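Local coordinates for protein Rv1364c/MT1410 (Mycobacterium tuberculosis, PDB 3KE6) that probably regulates a sigma factor by joining a manganese-binding, PP2C-type serine phosphatase domain to an anti-sigma-factor kinase domain of the histidine-kinase-like ATPase family, at residues H141-L146 / V156-A161; C137-P142 / T168-R173; V66-D71 / M122-L127. All blocks are in the same frame, centred on the assembly; numbering follows the deposited sequence.

Contact 1: residues H141-L146 / V156-A161; sequences HPPPLL and VEPTGA
Pro144 O accepts a hydrogen bond from Val156 N, 3.0 Å long and nearly straight, with an N-H...O angle of 160°. The donor lies close to the carbonyl axis, and this one bond ties the end of a proline run to the chain where it returns from a short hairpin. Round it the contact is apolar and centres on the two methyls of Val156. With chi1 at -67°, CG1 stands anti to the carbonyl carbon and CG2 falls between the backbone N and that carbon, which turns CG2 onto the Pro144 ring. There it meets CB, CG and CD of the proline, CD most closely at 3.4 Å, the two side chains crossing at about a right angle. CG1 reaches instead toward the backbone end of Leu146, 4.2 Å from its CB. Pro143 projects toward the returning chain: its CB rests against Val156 O at 3.3 Å, while its CG meets CG of Pro158 at 4.3 Å, ring against ring near the surface. The pair extends the hairpin of strands 145-147 and 153-155 past its open end. Pro144 lies on Ile183 and Phe185 of strand 182-186 and on Thr138 of strand 133-139, whereas Val156 packs on Tyr136 and Glu175, so the two segments bridge the sheets of the phosphatase domain.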
loop_
_atom_site.group_PDB
_atom_site.type_symbol
_atom_site.label_atom_id
_atom_site.label_comp_id
_atom_site.label_asym_id
_atom_site.label_seq_id
_atom_site.Cartn_x
_atom_site.Cartn_y
_atom_site.Cartn_z
ATOM N N HIS A 141 13.613 2.332 -16.916
ATOM C CA HIS A 141 13.358 1.289 -15.932
ATOM C C HIS A 141 12.682 0.106 -16.603
ATOM O O HIS A 141 11.833 0.289 -17.478
ATOM C CB HIS A 141 12.480 1.832 -14.820
ATOM C CG HIS A 141 12.513 1.003 -13.578
ATOM N ND1 HIS A 141 13.458 1.185 -12.591
ATOM C CD2 HIS A 141 11.725 -0.022 -13.166
ATOM C CE1 HIS A 141 13.246 0.312 -11.620
ATOM N NE2 HIS A 141 12.205 -0.434 -11.948
ATOM N N PRO A 142 13.065 -1.113 -16.212
ATOM C CA PRO A 142 12.452 -2.271 -16.831
ATOM C C PRO A 142 10.944 -2.284 -16.570
ATOM O O PRO A 142 10.513 -1.962 -15.486
ATOM C CB PRO A 142 13.162 -3.444 -16.152
ATOM C CG PRO A 142 13.672 -2.903 -14.900
ATOM C CD PRO A 142 14.059 -1.507 -15.207
ATOM N N PRO A 143 10.148 -2.635 -17.588
ATOM C CA PRO A 143 8.706 -2.392 -17.531
ATOM C C PRO A 143 8.001 -3.383 -16.627
ATOM O O PRO A 143 8.469 -4.504 -16.495
ATOM C CB PRO A 143 8.267 -2.599 -18.992
ATOM C CG PRO A 143 9.227 -3.600 -19.506
ATOM C CD PRO A 143 10.545 -3.296 -18.844
ATOM N N PRO A 144 6.882 -2.970 -16.003
ATOM C CA PRO A 144 6.024 -3.806 -15.168
ATOM C C PRO A 144 5.519 -5.076 -15.820
ATOM O O PRO A 144 5.278 -5.104 -17.022
ATOM C CB PRO A 144 4.835 -2.896 -14.898
ATOM C CG PRO A 144 5.405 -1.535 -14.937
ATOM C CD PRO A 144 6.410 -1.573 -16.020
ATOM N N LEU A 145 5.360 -6.120 -15.005
ATOM C CA LEU A 145 4.685 -7.350 -15.414
ATOM C C LEU A 145 3.221 -7.151 -15.098
ATOM O O LEU A 145 2.890 -6.600 -14.047
ATOM C CB LEU A 145 5.222 -8.550 -14.619
ATOM C CG LEU A 145 5.001 -9.966 -15.196
ATOM C CD1 LEU A 145 5.684 -11.046 -14.337
ATOM C CD2 LEU A 145 3.519 -10.276 -15.353
ATOM N N LEU A 146 2.342 -7.570 -16.000
ATOM C CA LEU A 146 0.899 -7.612 -15.720
ATOM C C LEU A 146 0.468 -9.069 -15.650
ATOM O O LEU A 146 0.648 -9.809 -16.593
ATOM C CB LEU A 146 0.111 -6.885 -16.819
ATOM C CG LEU A 146 -1.407 -7.103 -16.932
ATOM C CD1 LEU A 146 -2.167 -6.096 -16.114
ATOM C CD2 LEU A 146 -1.853 -7.008 -18.370
ATOM N N VAL A 156 4.069 -5.159 -19.748
ATOM C CA VAL A 156 3.521 -3.960 -20.367
ATOM C C VAL A 156 4.628 -3.361 -21.206
ATOM O O VAL A 156 5.796 -3.652 -20.972
ATOM C CB VAL A 156 3.032 -2.931 -19.320
ATOM C CG1 VAL A 156 1.834 -3.470 -18.550
ATOM C CG2 VAL A 156 4.140 -2.560 -18.373
ATOM N N GLU A 157 4.264 -2.540 -22.185
ATOM C CA GLU A 157 5.246 -1.926 -23.092
ATOM C C GLU A 157 6.027 -0.793 -22.405
ATOM O O GLU A 157 5.441 -0.013 -21.658
ATOM C CB GLU A 157 4.538 -1.350 -24.323
ATOM C CG GLU A 157 3.689 -2.350 -25.122
ATOM C CD GLU A 157 4.495 -3.168 -26.113
ATOM O OE1 GLU A 157 5.504 -3.784 -25.706
ATOM O OE2 GLU A 157 4.106 -3.200 -27.301
ATOM N N PRO A 158 7.346 -0.685 -22.676
ATOM C CA PRO A 158 8.102 0.477 -22.189
ATOM C C PRO A 158 7.555 1.789 -22.762
ATOM O O PRO A 158 7.159 1.842 -23.925
ATOM C CB PRO A 158 9.529 0.233 -22.694
ATOM C CG PRO A 158 9.581 -1.197 -23.093
ATOM C CD PRO A 158 8.193 -1.607 -23.457
ATOM N N THR A 159 7.524 2.834 -21.933
ATOM C CA THR A 159 6.835 4.077 -22.283
ATOM C C THR A 159 7.690 4.942 -23.188
ATOM O O THR A 159 7.173 5.814 -23.880
ATOM C CB THR A 159 6.355 4.867 -21.007
ATOM O OG1 THR A 159 5.407 5.867 -21.390
ATOM C CG2 THR A 159 7.499 5.534 -20.283
ATOM N N GLY A 160 8.996 4.688 -23.196
ATOM C CA GLY A 160 9.923 5.452 -24.021
ATOM C C GLY A 160 10.719 6.451 -23.210
ATOM O O GLY A 160 11.663 7.052 -23.714
ATOM N N ALA A 161 10.338 6.632 -21.955
ATOM C CA ALA A 161 11.103 7.437 -21.024
ATOM C C ALA A 161 12.449 6.782 -20.723
ATOM O O ALA A 161 12.590 5.556 -20.799
ATOM C CB ALA A 161 10.307 7.631 -19.711
#

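Contact 2: residues C137-P142 / T168-R173; sequences CTAGHP and TGFPVR
Cys137 carries most of the contact between the end of strand 133-139 and the loop that leads into strand 173-176. Its CB touches CG1 of Val172 at 3.8 Å, with the Pro171 carbonyl oxygen a little farther off. One bond on, SG lies anti to the backbone N (chi1 -173°), a torsion that sends the sulfur along the loop toward Phe170. There SG comes within 3.4 Å of Pro171 O and 4.0 Å of Phe170 CB, and it is equally close to CD1 of the ring. The sulfur approaches the aromatic group at its edge: Cys137 SG stands 89° off the normal of the Phe170 ring, essentially in the ring plane. Ala139, two residues along the strand, meets the same ring. Its methyl is also in plane at the edge, with CB 3.8 Å from Phe170 CE1 and slightly farther from CD1. One edge of the phenyl thus faces the strand, addressed by a sulfur and a methyl from alternate residues. Leu104 and Asp108 of helix 100-110 touch Phe170, Leu104 also reaches Cys137, and Val101 packs on Val172, so helix 100-110 packs against both strand and loop, mostly through apolar side chains. Ala139 is the centre of an inverse gamma turn, where the strand gives way to the Gly140 bend. Chemically, the contact probably rests largely on dispersion between methyls, sulfur and ring, with a Cys sulfur-aromatic contact in edge geometry that would probably set the electron-rich sulfur against the slightly positive ring hydrogens. Between these two segments side-chain fit does most of the work, while hydrogen bonds of Pro171 O to Thr159 OG1 and of the Arg173 backbone to Tyr136 help fix the loop.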
loop_
_atom_site.group_PDB
_atom_site.type_symbol
_atom_site.label_atom_id
_atom_site.label_comp_id
_atom_site.label_asym_id
_atom_site.label_seq_id
_atom_site.Cartn_x
_atom_site.Cartn_y
_atom_site.Cartn_z
ATOM N N CYS A 137 4.810 5.359 -16.227
ATOM C CA CYS A 137 6.028 5.820 -16.867
ATOM C C CYS A 137 7.188 4.922 -16.434
ATOM O O CYS A 137 7.321 4.594 -15.248
ATOM C CB CYS A 137 6.328 7.274 -16.496
ATOM S SG CYS A 137 7.740 7.983 -17.417
ATOM N N THR A 138 7.989 4.512 -17.414
ATOM C CA THR A 138 9.157 3.671 -17.236
ATOM C C THR A 138 10.385 4.525 -17.544
ATOM O O THR A 138 10.870 4.534 -18.668
ATOM C CB THR A 138 9.133 2.472 -18.219
ATOM O OG1 THR A 138 9.033 2.951 -19.567
ATOM C CG2 THR A 138 7.956 1.558 -17.942
ATOM N N ALA A 139 10.858 5.264 -16.546
ATOM C CA ALA A 139 12.008 6.147 -16.717
ATOM C C ALA A 139 13.306 5.337 -16.703
ATOM O O ALA A 139 13.903 5.127 -15.645
ATOM C CB ALA A 139 12.025 7.212 -15.627
ATOM N N GLY A 140 13.722 4.881 -17.887
ATOM C CA GLY A 140 14.901 4.019 -18.044
ATOM C C GLY A 140 14.831 2.807 -17.141
ATOM O O GLY A 140 15.846 2.316 -16.649
ATOM N N HIS A 141 13.613 2.332 -16.916
ATOM C CA HIS A 141 13.358 1.289 -15.932
ATOM C C HIS A 141 12.682 0.106 -16.603
ATOM O O HIS A 141 11.833 0.289 -17.478
ATOM C CB HIS A 141 12.480 1.832 -14.820
ATOM C CG HIS A 141 12.513 1.003 -13.578
ATOM N ND1 HIS A 141 13.458 1.185 -12.591
ATOM C CD2 HIS A 141 11.725 -0.022 -13.166
ATOM C CE1 HIS A 141 13.246 0.312 -11.620
ATOM N NE2 HIS A 141 12.205 -0.434 -11.948
ATOM N N PRO A 142 13.065 -1.113 -16.212
ATOM C CA PRO A 142 12.452 -2.271 -16.831
ATOM C C PRO A 142 10.944 -2.284 -16.570
ATOM O O PRO A 142 10.513 -1.962 -15.486
ATOM C CB PRO A 142 13.162 -3.444 -16.152
ATOM C CG PRO A 142 13.672 -2.903 -14.900
ATOM C CD PRO A 142 14.059 -1.507 -15.207
ATOM N N THR A 168 15.086 12.894 -22.237
ATOM C CA THR A 168 14.128 12.144 -23.031
ATOM C C THR A 168 12.708 12.641 -22.769
ATOM O O THR A 168 11.812 12.425 -23.591
ATOM C CB THR A 168 14.195 10.653 -22.691
ATOM O OG1 THR A 168 13.442 9.904 -23.649
ATOM C CG2 THR A 168 13.635 10.419 -21.310
ATOM N N GLY A 169 12.513 13.312 -21.633
ATOM C CA GLY A 169 11.186 13.710 -21.181
ATOM C C GLY A 169 10.636 12.562 -20.375
ATOM O O GLY A 169 11.400 11.703 -19.930
ATOM N N PHE A 170 9.320 12.546 -20.177
ATOM C CA PHE A 170 8.661 11.490 -19.398
ATOM C C PHE A 170 7.287 11.154 -19.959
ATOM O O PHE A 170 6.270 11.359 -19.291
ATOM C CB PHE A 170 8.549 11.899 -17.936
ATOM C CG PHE A 170 9.864 12.009 -17.250
ATOM C CD1 PHE A 170 10.445 10.897 -16.658
ATOM C CD2 PHE A 170 10.537 13.223 -17.203
ATOM C CE1 PHE A 170 11.675 10.991 -16.026
ATOM C CE2 PHE A 170 11.765 13.328 -16.569
ATOM C CZ PHE A 170 12.337 12.209 -15.981
ATOM N N PRO A 171 7.252 10.639 -21.197
ATOM C CA PRO A 171 6.012 10.166 -21.815
ATOM C C PRO A 171 5.360 9.037 -21.025
ATOM O O PRO A 171 6.054 8.294 -20.331
ATOM C CB PRO A 171 6.471 9.674 -23.192
ATOM C CG PRO A 171 7.944 9.496 -23.083
ATOM C CD PRO A 171 8.408 10.497 -22.097
ATOM N N VAL A 172 4.038 8.919 -21.128
ATOM C CA VAL A 172 3.265 7.998 -20.285
ATOM C C VAL A 172 2.249 7.202 -21.105
ATOM O O VAL A 172 1.678 7.727 -22.048
ATOM C CB VAL A 172 2.501 8.744 -19.150
ATOM C CG1 VAL A 172 3.465 9.243 -18.079
ATOM C CG2 VAL A 172 1.670 9.894 -19.699
ATOM N N ARG A 173 2.033 5.941 -20.740
ATOM C CA ARG A 173 1.066 5.079 -21.423
ATOM C C ARG A 173 0.007 4.640 -20.435
ATOM O O ARG A 173 0.135 4.893 -19.244
ATOM C CB ARG A 173 1.740 3.827 -21.985
ATOM C CG ARG A 173 2.653 4.041 -23.154
ATOM C CD ARG A 173 3.198 2.703 -23.667
ATOM N NE ARG A 173 2.365 2.122 -24.722
ATOM C CZ ARG A 173 1.311 1.317 -24.540
ATOM N NH1 ARG A 173 0.904 0.951 -23.333
ATOM N NH2 ARG A 173 0.650 0.869 -25.600
#

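Contact 3: residues V66-D71 / M122-L127; sequences VLVVGD and MCVGSL. With MN (manganese (II) ion), chain F; MN (manganese (II) ion), chain E.
Val66 and Val124 each hold CG1 anti to the backbone N (chi1 180° and -177°), which brings these two methyls to 4.0 Å of each other on one face of an antiparallel strand pair. Val66 CG2, on the other branch, lies 3.5 Å from Ser126 OG. Val68 joins this apolar row, and Leu90 of helix 77-95 packs on Val68, Val124 and Met122. The opposite face carries Leu67, Val69 and Cys123, with Leu252 of strand 249-256 against the first two. Between the faces, Leu67 and Gly125 exchange two backbone hydrogen bonds, as do Val69 and Cys123; the bond from Cys123 N to Val69 O measures 2.8 Å. Gly70 passes close to Met122, their CA atoms 4.2 Å apart. One residue later the strand ends in Asp71, whose carboxylate bridges two manganese ions: OD2 binds one at 1.9 Å and OD1 the other at 2.2 Å. A water also bridges the ions, Asp188 and Asp247 share the first with OD2, and Val72 O binds the second. A bridging aspartate at the C-terminal end of a strand packed between a helix and a second sheet is characteristic of the dinuclear metal centre of PP2C-type phosphatases.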
loop_
_atom_site.group_PDB
_atom_site.type_symbol
_atom_site.label_atom_id
_atom_site.label_comp_id
_atom_site.label_asym_id
_atom_site.label_seq_id
_atom_site.Cartn_x
_atom_site.Cartn_y
_atom_site.Cartn_z
ATOM N N VAL A 66 -0.914 5.698 -6.209
ATOM C CA VAL A 66 0.342 5.921 -6.938
ATOM C C VAL A 66 1.463 4.995 -6.428
ATOM O O VAL A 66 1.774 4.959 -5.227
ATOM C CB VAL A 66 0.794 7.402 -6.886
ATOM C CG1 VAL A 66 2.088 7.563 -7.643
ATOM C CG2 VAL A 66 -0.279 8.343 -7.472
ATOM N N LEU A 67 2.032 4.225 -7.351
ATOM C CA LEU A 67 3.057 3.233 -7.046
ATOM C C LEU A 67 4.410 3.697 -7.566
ATOM O O LEU A 67 4.498 4.302 -8.634
ATOM C CB LEU A 67 2.705 1.897 -7.700
ATOM C CG LEU A 67 1.437 1.240 -7.171
ATOM C CD1 LEU A 67 1.210 -0.095 -7.848
ATOM C CD2 LEU A 67 1.477 1.106 -5.613
ATOM N N VAL A 68 5.467 3.400 -6.818
ATOM C CA VAL A 68 6.805 3.849 -7.194
ATOM C C VAL A 68 7.800 2.765 -6.914
ATOM O O VAL A 68 7.814 2.211 -5.829
ATOM C CB VAL A 68 7.253 5.111 -6.369
ATOM C CG1 VAL A 68 8.734 5.472 -6.653
ATOM C CG2 VAL A 68 6.323 6.301 -6.643
ATOM N N VAL A 69 8.644 2.486 -7.893
ATOM C CA VAL A 69 9.858 1.710 -7.670
ATOM C C VAL A 69 11.011 2.470 -8.329
ATOM O O VAL A 69 10.853 3.009 -9.415
ATOM C CB VAL A 69 9.718 0.265 -8.223
ATOM C CG1 VAL A 69 11.050 -0.303 -8.555
ATOM C CG2 VAL A 69 9.010 -0.630 -7.204
ATOM N N GLY A 70 12.155 2.539 -7.653
ATOM C CA GLY A 70 13.326 3.237 -8.180
ATOM C C GLY A 70 14.646 2.569 -7.856
ATOM O O GLY A 70 14.740 1.855 -6.866
ATOM N N ASP A 71 15.663 2.818 -8.695
ATOM C CA ASP A 71 17.006 2.212 -8.563
ATOM C C ASP A 71 18.094 3.281 -8.805
ATOM O O ASP A 71 18.179 3.864 -9.888
ATOM C CB ASP A 71 17.192 1.005 -9.524
ATOM C CG ASP A 71 18.402 0.139 -9.160
ATOM O OD1 ASP A 71 19.125 0.535 -8.228
ATOM O OD2 ASP A 71 18.663 -0.935 -9.783
ATOM N N MET A 122 13.456 4.983 -12.595
ATOM C CA MET A 122 12.204 4.904 -11.858
ATOM C C MET A 122 11.097 4.367 -12.710
ATOM O O MET A 122 11.057 4.562 -13.910
ATOM C CB MET A 122 11.764 6.283 -11.376
ATOM C CG MET A 122 12.611 6.858 -10.275
ATOM S SD MET A 122 12.417 8.638 -10.238
ATOM C CE MET A 122 11.130 8.812 -9.008
ATOM N N CYS A 123 10.167 3.712 -12.049
ATOM C CA CYS A 123 8.928 3.336 -12.663
ATOM C C CYS A 123 7.770 3.784 -11.744
ATOM O O CYS A 123 7.656 3.334 -10.611
ATOM C CB CYS A 123 8.953 1.838 -12.897
ATOM S SG CYS A 123 7.501 1.205 -13.627
ATOM N N VAL A 124 6.955 4.707 -12.245
ATOM C CA VAL A 124 5.850 5.278 -11.499
ATOM C C VAL A 124 4.529 4.994 -12.199
ATOM O O VAL A 124 4.432 5.135 -13.409
ATOM C CB VAL A 124 5.988 6.797 -11.396
ATOM C CG1 VAL A 124 4.850 7.380 -10.541
ATOM C CG2 VAL A 124 7.358 7.170 -10.835
ATOM N N GLY A 125 3.510 4.622 -11.428
ATOM C CA GLY A 125 2.173 4.395 -11.966
ATOM C C GLY A 125 1.047 4.922 -11.086
ATOM O O GLY A 125 1.170 4.999 -9.857
ATOM N N SER A 126 -0.062 5.287 -11.726
ATOM C CA SER A 126 -1.213 5.826 -11.030
ATOM C C SER A 126 -2.473 5.075 -11.435
ATOM O O SER A 126 -2.838 5.055 -12.602
ATOM C CB SER A 126 -1.372 7.308 -11.333
ATOM O OG SER A 126 -2.171 7.929 -10.339
ATOM N N LEU A 127 -3.133 4.470 -10.452
ATOM C CA LEU A 127 -4.361 3.734 -10.676
ATOM C C LEU A 127 -5.549 4.627 -10.400
ATOM O O LEU A 127 -5.646 5.179 -9.316
ATOM C CB LEU A 127 -4.418 2.544 -9.720
ATOM C CG LEU A 127 -5.675 1.657 -9.754
ATOM C CD1 LEU A 127 -5.904 0.995 -11.158
ATOM C CD2 LEU A 127 -5.594 0.615 -8.657
HETATM MN MN MN F . 20.062 -2.285 -9.801
HETATM MN MN MN E . 21.326 0.540 -8.210
HETATM O O HOH W 1 21.662 -1.627 -8.419
HETATM O O HOH W 2 22.998 0.317 -9.645
HETATM O O HOH W 3 22.605 0.673 -6.423
HETATM O O HOH W 4 18.867 -2.979 -8.069
HETATM O O HOH W 5 21.477 -2.106 -11.484
#

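All three contacts lie in the SpoIIE-like phosphatase domain, on the same side of the chain's centre. Contact 3 comes first along the sequence; contacts 1 and 2 both start from the segment around His141 and Pro142. Centre to centre, contact 1 lies about 8 Å from contact 2 and about 11 Å from contact 3, and contact 2 about 10 Å from contact 3. Strands 121-128 and 133-139 are sheet neighbours, linking contacts 3 and 2 through backbone bonds, while Thr159 joins contact 1 to contact 2 by bonding Thr138 and Pro171. His141 packs on Val69 and Cys123, so the loop opening contact 1 rests on strand 64-71, which ends in metal-binding Asp71, and on its neighbour 121-128.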